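Local atomic coordinates of exodeoxyribonuclease 10 (Escherichia coli, PDB entry 4FZX), a protein that degrades single- and double-stranded DNA exonucleolytically in the 3' to 5' direction, using magnesium as its natural cofactor and acting in DNA repair. Residues R3-E8 / R87-M92; W76-N81 / A145-I150. All coordinates share one frame; numbering follows the deposited sequence.

Interaction 1. Residues R3-E8 / R87-M92; sequences RIIDTE and RVLPEM. With NA (sodium ion), chain G; NA (sodium ion), chain E; nucleotides of chain A.
Behind the metal-bearing central strand of a DEDDh exonuclease active site, Ile5 and Thr7 of residues 3-8 pack on Val88 and Leu89 at the end of helix 82-88. Leu89 is the first residue to leave helical geometry, and its forked end reaches the strand with both methyls. CD2 meets Ile5 CG2 at 3.9 Å, aliphatic against aliphatic, while CD1 lies 3.3 Å from Thr7 OG1. That hydroxyl has no polar partner in the model, so here threonine acts as a compact beta-branched filler. With OG1 beside the backbone N (chi1 -67°), the methyl CG2 is left anti to it and meets Val88 CG2 at 4.1 Å.

Strand alternation turns Asp6 away from this packing; its carboxylate spans two sodium ions: OD1 binds one at 2.4 Å, and OD2 binds the other, more loosely, at 2.9 Å. Glu8 holds that second ion through OE2 at 2.2 Å, and its bent chain leaves OE1 to accept a very short hydrogen bond from O3' of DG17 of chain A. OP1 of the same nucleotide bridges both ions, and Asp139 joins Asp6 and Glu8 at the metal site. Acidic residues suit this place because they gather cations round a phosphate. One strand carrying carboxylates on one face and apolar packing on the other is consistent with the two-metal-ion site of DnaQ-family exonucleases, sodium probably standing where magnesium would act.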
loop_
_atom_site.group_PDB
_atom_site.type_symbol
_atom_site.label_atom_id
_atom_site.label_comp_id
_atom_site.label_asym_id
_atom_site.label_seq_id
_atom_site.Cartn_x
_atom_site.Cartn_y
_atom_site.Cartn_z
ATOM N N ARG C 3 8.491 23.826 23.076
ATOM C CA ARG C 3 7.575 24.766 23.691
ATOM C C ARG C 3 6.133 24.462 23.281
ATOM O O ARG C 3 5.793 24.510 22.105
ATOM C CB ARG C 3 7.946 26.192 23.329
ATOM C CG ARG C 3 7.055 27.231 23.947
ATOM C CD ARG C 3 7.770 28.546 24.032
ATOM N NE ARG C 3 8.855 28.471 25.003
ATOM C CZ ARG C 3 9.818 29.377 25.126
ATOM N NH1 ARG C 3 9.850 30.442 24.323
ATOM N NH2 ARG C 3 10.739 29.230 26.073
ATOM N N ILE C 4 5.326 24.054 24.252
ATOM C CA ILE C 4 3.932 23.767 23.999
ATOM C C ILE C 4 3.174 25.074 24.087
ATOM O O ILE C 4 3.404 25.853 25.006
ATOM C CB ILE C 4 3.353 22.755 25.038
ATOM C CG1 ILE C 4 3.944 21.361 24.816
ATOM C CG2 ILE C 4 1.812 22.720 24.965
ATOM C CD1 ILE C 4 5.473 21.311 24.947
ATOM N N ILE C 5 2.334 25.334 23.084
ATOM C CA ILE C 5 1.571 26.581 22.976
ATOM C C ILE C 5 0.076 26.266 22.946
ATOM O O ILE C 5 -0.354 25.322 22.282
ATOM C CB ILE C 5 1.904 27.348 21.652
ATOM C CG1 ILE C 5 3.251 28.044 21.749
ATOM C CG2 ILE C 5 0.843 28.436 21.377
ATOM C CD1 ILE C 5 3.125 29.534 22.011
ATOM N N ASP C 6 -0.718 27.104 23.607
ATOM C CA ASP C 6 -2.160 27.098 23.406
ATOM C C ASP C 6 -2.725 28.509 23.380
ATOM O O ASP C 6 -2.232 29.402 24.070
ATOM C CB ASP C 6 -2.873 26.262 24.477
ATOM C CG ASP C 6 -4.376 26.121 24.212
ATOM O OD1 ASP C 6 -4.763 25.342 23.320
ATOM O OD2 ASP C 6 -5.174 26.778 24.903
ATOM N N THR C 7 -3.823 28.657 22.646
ATOM C CA THR C 7 -4.445 29.940 22.370
ATOM C C THR C 7 -5.968 29.763 22.508
ATOM O O THR C 7 -6.547 28.912 21.865
ATOM C CB THR C 7 -4.149 30.361 20.900
ATOM O OG1 THR C 7 -2.749 30.628 20.750
ATOM C CG2 THR C 7 -4.910 31.580 20.540
ATOM N N GLU C 8 -6.613 30.563 23.336
ATOM C CA GLU C 8 -8.063 30.672 23.272
ATOM C C GLU C 8 -8.435 31.940 22.510
ATOM O O GLU C 8 -7.727 32.939 22.586
ATOM C CB GLU C 8 -8.682 30.683 24.675
ATOM C CG GLU C 8 -8.219 29.543 25.596
ATOM C CD GLU C 8 -8.559 28.151 25.053
ATOM O OE1 GLU C 8 -9.662 27.957 24.488
ATOM O OE2 GLU C 8 -7.720 27.240 25.212
ATOM N N ARG C 87 -2.177 29.455 12.299
ATOM C CA ARG C 87 -3.010 30.398 11.555
ATOM C C ARG C 87 -3.426 31.630 12.357
ATOM O O ARG C 87 -3.440 32.744 11.832
ATOM C CB ARG C 87 -4.248 29.699 10.998
ATOM C CG ARG C 87 -5.231 30.629 10.307
ATOM C CD ARG C 87 -6.230 29.849 9.441
ATOM N NE ARG C 87 -6.956 28.812 10.182
ATOM C CZ ARG C 87 -8.011 29.041 10.967
ATOM N NH1 ARG C 87 -8.456 30.280 11.161
ATOM N NH2 ARG C 87 -8.632 28.025 11.553
ATOM N N VAL C 88 -3.832 31.435 13.607
ATOM C CA VAL C 88 -4.471 32.528 14.341
ATOM C C VAL C 88 -3.447 33.404 15.071
ATOM O O VAL C 88 -3.738 34.533 15.442
ATOM C CB VAL C 88 -5.574 32.025 15.316
ATOM C CG1 VAL C 88 -6.630 31.239 14.557
ATOM C CG2 VAL C 88 -4.973 31.178 16.426
ATOM N N LEU C 89 -2.246 32.875 15.256
ATOM C CA LEU C 89 -1.165 33.608 15.897
ATOM C C LEU C 89 -0.348 34.361 14.841
ATOM O O LEU C 89 -0.292 33.938 13.681
ATOM C CB LEU C 89 -0.255 32.626 16.636
ATOM C CG LEU C 89 -0.362 32.391 18.148
ATOM C CD1 LEU C 89 -1.597 32.967 18.791
ATOM C CD2 LEU C 89 -0.173 30.917 18.510
ATOM N N PRO C 90 0.353 35.436 15.259
ATOM C CA PRO C 90 1.431 36.015 14.431
ATOM C C PRO C 90 2.512 34.982 14.140
ATOM O O PRO C 90 2.652 34.004 14.884
ATOM C CB PRO C 90 2.013 37.128 15.325
ATOM C CG PRO C 90 1.025 37.312 16.456
ATOM C CD PRO C 90 0.356 35.982 16.629
ATOM N N GLU C 91 3.258 35.185 13.059
ATOM C CA GLU C 91 4.304 34.244 12.660
ATOM C C GLU C 91 5.263 33.934 13.810
ATOM O O GLU C 91 5.767 34.840 14.452
ATOM C CB GLU C 91 5.086 34.783 11.455
ATOM C CG GLU C 91 6.155 33.818 10.941
ATOM C CD GLU C 91 6.808 34.289 9.638
ATOM O OE1 GLU C 91 8.054 34.436 9.609
ATOM O OE2 GLU C 91 6.077 34.507 8.646
HETATM N N MSE C 92 5.527 32.651 14.043
HETATM C CA MSE C 92 6.460 32.223 15.096
HETATM C C MSE C 92 7.812 31.811 14.491
HETATM O O MSE C 92 7.862 31.361 13.340
HETATM C CB MSE C 92 5.869 31.051 15.896
HETATM C CG MSE C 92 4.513 31.338 16.532
HETATM SE SE MSE C 92 4.600 32.864 17.748
HETATM C CE MSE C 92 5.712 32.090 19.136
HETATM NA NA NA G . -7.515 25.117 24.496
HETATM NA NA NA E . -5.902 24.701 21.282
ATOM P P DG A 17 -9.152 24.589 21.282
ATOM O OP1 DG A 17 -8.139 25.015 22.265
ATOM O OP2 DG A 17 -10.033 23.456 21.621
ATOM O "O5'" DG A 17 -10.050 25.827 20.859
ATOM C "C5'" DG A 17 -9.423 27.054 20.542
ATOM C "C4'" DG A 17 -10.416 28.194 20.475
ATOM O "O4'" DG A 17 -11.216 28.021 19.299
ATOM C "C3'" DG A 17 -11.409 28.311 21.624
ATOM O "O3'" DG A 17 -10.820 29.096 22.646
ATOM C "C2'" DG A 17 -12.576 29.051 20.969
ATOM C "C1'" DG A 17 -12.510 28.537 19.535
ATOM N N9 DG A 17 -13.402 27.426 19.294
ATOM C C8 DG A 17 -13.128 26.098 19.511
ATOM N N7 DG A 17 -14.118 25.321 19.197
ATOM C C5 DG A 17 -15.090 26.199 18.730
ATOM C C6 DG A 17 -16.377 25.923 18.238
ATOM O O6 DG A 17 -16.899 24.806 18.107
ATOM N N1 DG A 17 -17.056 27.091 17.882
ATOM C C2 DG A 17 -16.533 28.374 17.981
ATOM N N2 DG A 17 -17.333 29.394 17.595
ATOM N N3 DG A 17 -15.319 28.640 18.455
ATOM C C4 DG A 17 -14.671 27.501 18.803
HETATM O O HOH W 1 -5.529 26.731 20.650
HETATM O O HOH W 2 -10.112 25.244 24.470
HETATM O O HOH W 3 -6.120 22.611 22.674
HETATM O O HOH W 4 -4.315 23.877 19.777
#

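Interaction 2. Residues W76-N81 / A145-I150; sequences WYVAHN and ALLIDI. With nucleotides of chain A.
Val78 and His80 pack on Leu147 and Leu146 where strand 76-79 meets helix 136-154, all four buried. Val78 CG2 lies 4.2 Å from Leu147 CD2: the beta-branched valine suits an extended strand, and the longer leucine spans from the helix to the sheet. The closer pair is His80 and Leu146, whose side chains cross at about a right angle, Leu146 CD2 approaching the imidazole obliquely, 3.8 Å from ND1.

His80 CG stands anti to the backbone N (chi1 -166°), which carries the ring out between the helix and the nucleotide, its CD2 3.7 Å from OP1 of DA16 of chain A. Both ring nitrogens are hydrogen-bonded, ND1 with Thr99 OG1 and NE2 with the carbonyl oxygen of Tyr112, which fix the ring's rotation. Replacing the imidazole by an alanine's methyl is likely to leave those two partners without their mate and open a gap beside Leu146. Next to it, the amide of Asn81 suits a sugar contact: ND2 donates a nearly straight bond (168°) to O4' of DA16 of chain A, 2.9 Å long.

The looser side is the helix face of Ala145, Ile148 and Asp149, partly exposed, with Asp149 salt-bridged to Arg121. In the fold, helix 136-154 lies against strand 76-79 with helices 99-106 and 158-165 packing beside it, both also touching that strand.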
loop_
_atom_site.group_PDB
_atom_site.type_symbol
_atom_site.label_atom_id
_atom_site.label_comp_id
_atom_site.label_asym_id
_atom_site.label_seq_id
_atom_site.Cartn_x
_atom_site.Cartn_y
_atom_site.Cartn_z
ATOM N N TRP C 76 11.195 24.686 18.453
ATOM C CA TRP C 76 10.036 23.820 18.277
ATOM C C TRP C 76 8.818 24.366 19.015
ATOM O O TRP C 76 8.855 24.592 20.229
ATOM C CB TRP C 76 10.342 22.414 18.794
ATOM C CG TRP C 76 11.595 21.825 18.239
ATOM C CD1 TRP C 76 12.763 21.594 18.915
ATOM C CD2 TRP C 76 11.803 21.350 16.905
ATOM N NE1 TRP C 76 13.692 21.042 18.073
ATOM C CE2 TRP C 76 13.132 20.885 16.831
ATOM C CE3 TRP C 76 11.019 21.337 15.747
ATOM C CZ2 TRP C 76 13.682 20.362 15.652
ATOM C CZ3 TRP C 76 11.567 20.820 14.576
ATOM C CH2 TRP C 76 12.884 20.339 14.539
ATOM N N TYR C 77 7.741 24.591 18.279
ATOM C CA TYR C 77 6.467 24.926 18.903
ATOM C C TYR C 77 5.502 23.781 18.692
ATOM O O TYR C 77 5.415 23.226 17.583
ATOM C CB TYR C 77 5.903 26.207 18.308
ATOM C CG TYR C 77 6.708 27.404 18.693
ATOM C CD1 TYR C 77 6.410 28.114 19.846
ATOM C CD2 TYR C 77 7.842 27.763 17.970
ATOM C CE1 TYR C 77 7.216 29.154 20.268
ATOM C CE2 TYR C 77 8.646 28.809 18.377
ATOM C CZ TYR C 77 8.343 29.486 19.539
ATOM O OH TYR C 77 9.105 30.559 19.920
ATOM N N VAL C 78 4.851 23.374 19.776
ATOM C CA VAL C 78 4.000 22.194 19.769
ATOM C C VAL C 78 2.568 22.647 20.103
ATOM O O VAL C 78 2.355 23.447 21.018
ATOM C CB VAL C 78 4.469 21.139 20.823
ATOM C CG1 VAL C 78 3.578 19.904 20.788
ATOM C CG2 VAL C 78 5.953 20.735 20.595
ATOM N N ALA C 79 1.595 22.166 19.345
ATOM C CA ALA C 79 0.212 22.483 19.636
ATOM C C ALA C 79 -0.666 21.332 19.223
ATOM O O ALA C 79 -0.290 20.546 18.359
ATOM C CB ALA C 79 -0.215 23.775 18.929
ATOM N N HIS C 80 -1.830 21.209 19.864
ATOM C CA HIS C 80 -2.779 20.186 19.474
ATOM C C HIS C 80 -3.678 20.664 18.343
ATOM O O HIS C 80 -4.555 21.495 18.546
ATOM C CB HIS C 80 -3.595 19.705 20.670
ATOM C CG HIS C 80 -4.337 18.430 20.406
ATOM N ND1 HIS C 80 -3.719 17.199 20.432
ATOM C CD2 HIS C 80 -5.598 18.210 19.956
ATOM C CE1 HIS C 80 -4.587 16.269 20.079
ATOM N NE2 HIS C 80 -5.726 16.859 19.759
ATOM N N ASN C 81 -3.472 20.111 17.154
ATOM C CA ASN C 81 -3.934 20.744 15.905
ATOM C C ASN C 81 -3.238 22.073 15.619
ATOM O O ASN C 81 -3.871 23.133 15.613
ATOM C CB ASN C 81 -5.449 20.934 15.875
ATOM C CG ASN C 81 -5.987 21.119 14.440
ATOM O OD1 ASN C 81 -5.304 20.795 13.467
ATOM N ND2 ASN C 81 -7.197 21.628 14.316
ATOM N N ALA C 145 1.581 16.900 28.706
ATOM C CA ALA C 145 1.476 15.517 29.197
ATOM C C ALA C 145 1.265 14.539 28.042
ATOM O O ALA C 145 1.855 13.464 28.006
ATOM C CB ALA C 145 0.342 15.381 30.242
ATOM N N LEU C 146 0.422 14.921 27.091
ATOM C CA LEU C 146 0.197 14.100 25.918
ATOM C C LEU C 146 1.468 13.936 25.078
ATOM O O LEU C 146 1.741 12.857 24.563
ATOM C CB LEU C 146 -0.922 14.691 25.066
ATOM C CG LEU C 146 -1.118 14.041 23.698
ATOM C CD1 LEU C 146 -1.441 12.537 23.828
ATOM C CD2 LEU C 146 -2.185 14.781 22.886
ATOM N N LEU C 147 2.248 15.004 24.952
ATOM C CA LEU C 147 3.444 14.970 24.127
ATOM C C LEU C 147 4.512 14.083 24.774
ATOM O O LEU C 147 5.170 13.291 24.100
ATOM C CB LEU C 147 3.986 16.388 23.910
ATOM C CG LEU C 147 5.433 16.438 23.398
ATOM C CD1 LEU C 147 5.515 16.043 21.900
ATOM C CD2 LEU C 147 6.042 17.791 23.642
ATOM N N ILE C 148 4.621 14.157 26.093
ATOM C CA ILE C 148 5.580 13.326 26.814
ATOM C C ILE C 148 5.234 11.853 26.636
ATOM O O ILE C 148 6.109 11.027 26.344
ATOM C CB ILE C 148 5.657 13.690 28.328
ATOM C CG1 ILE C 148 6.344 15.038 28.505
ATOM C CG2 ILE C 148 6.429 12.597 29.113
ATOM C CD1 ILE C 148 6.110 15.690 29.844
ATOM N N ASP C 149 3.944 11.544 26.749
ATOM C CA ASP C 149 3.432 10.192 26.512
ATOM C C ASP C 149 3.755 9.726 25.092
ATOM O O ASP C 149 4.267 8.619 24.890
ATOM C CB ASP C 149 1.920 10.169 26.764
ATOM C CG ASP C 149 1.280 8.833 26.445
ATOM O OD1 ASP C 149 1.896 7.776 26.680
ATOM O OD2 ASP C 149 0.111 8.842 26.013
ATOM N N ILE C 150 3.493 10.585 24.110
ATOM C CA ILE C 150 3.799 10.258 22.719
ATOM C C ILE C 150 5.291 9.907 22.520
ATOM O O ILE C 150 5.623 8.991 21.770
ATOM C CB ILE C 150 3.407 11.425 21.767
ATOM C CG1 ILE C 150 1.892 11.477 21.573
ATOM C CG2 ILE C 150 4.134 11.299 20.429
ATOM C CD1 ILE C 150 1.417 12.698 20.827
ATOM P P DA A 16 -10.021 19.506 19.502
ATOM O OP1 DA A 16 -9.059 19.235 20.589
ATOM O OP2 DA A 16 -11.498 19.487 19.708
ATOM O "O5'" DA A 16 -9.622 20.916 18.845
ATOM C "C5'" DA A 16 -8.272 21.239 18.584
ATOM C "C4'" DA A 16 -8.163 22.677 18.084
ATOM O "O4'" DA A 16 -8.566 22.717 16.684
ATOM C "C3'" DA A 16 -9.080 23.678 18.799
ATOM O "O3'" DA A 16 -8.392 24.279 19.924
ATOM C "C2'" DA A 16 -9.389 24.697 17.697
ATOM C "C1'" DA A 16 -9.380 23.833 16.441
ATOM N N9 DA A 16 -10.709 23.384 16.098
ATOM C C8 DA A 16 -11.608 22.765 16.903
ATOM N N7 DA A 16 -12.769 22.568 16.335
ATOM C C5 DA A 16 -12.606 23.087 15.073
ATOM C C6 DA A 16 -13.488 23.201 13.991
ATOM N N6 DA A 16 -14.744 22.747 14.013
ATOM N N1 DA A 16 -13.028 23.816 12.891
ATOM C C2 DA A 16 -11.765 24.282 12.887
ATOM N N3 DA A 16 -10.843 24.245 13.852
ATOM C C4 DA A 16 -11.348 23.617 14.921
#

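In the fold
Interactions 1 and 2, with centres about 13 Å apart, meet through adjacent parallel strands of one mixed sheet, 2-9 and 76-79. Val78 ties the pair together: its N lies 2.8 Å from Arg3 O and its O 2.8 Å from Ile5 N, both probable backbone hydrogen bonds. Along the chain the segments alternate, 3-8, 76-81, 87-92, then 145-150, so the two contacts interlock within one exonuclease domain. The end of helix 82-88 and the residue after it pack on strand 2-9 in interaction 1, whereas helix 136-154 packs on strand 76-79 in interaction 2. The shared sheet thus places the metal-binding carboxylates of 3-8 and the DNA-contacting residues of 76-81 along one bound strand.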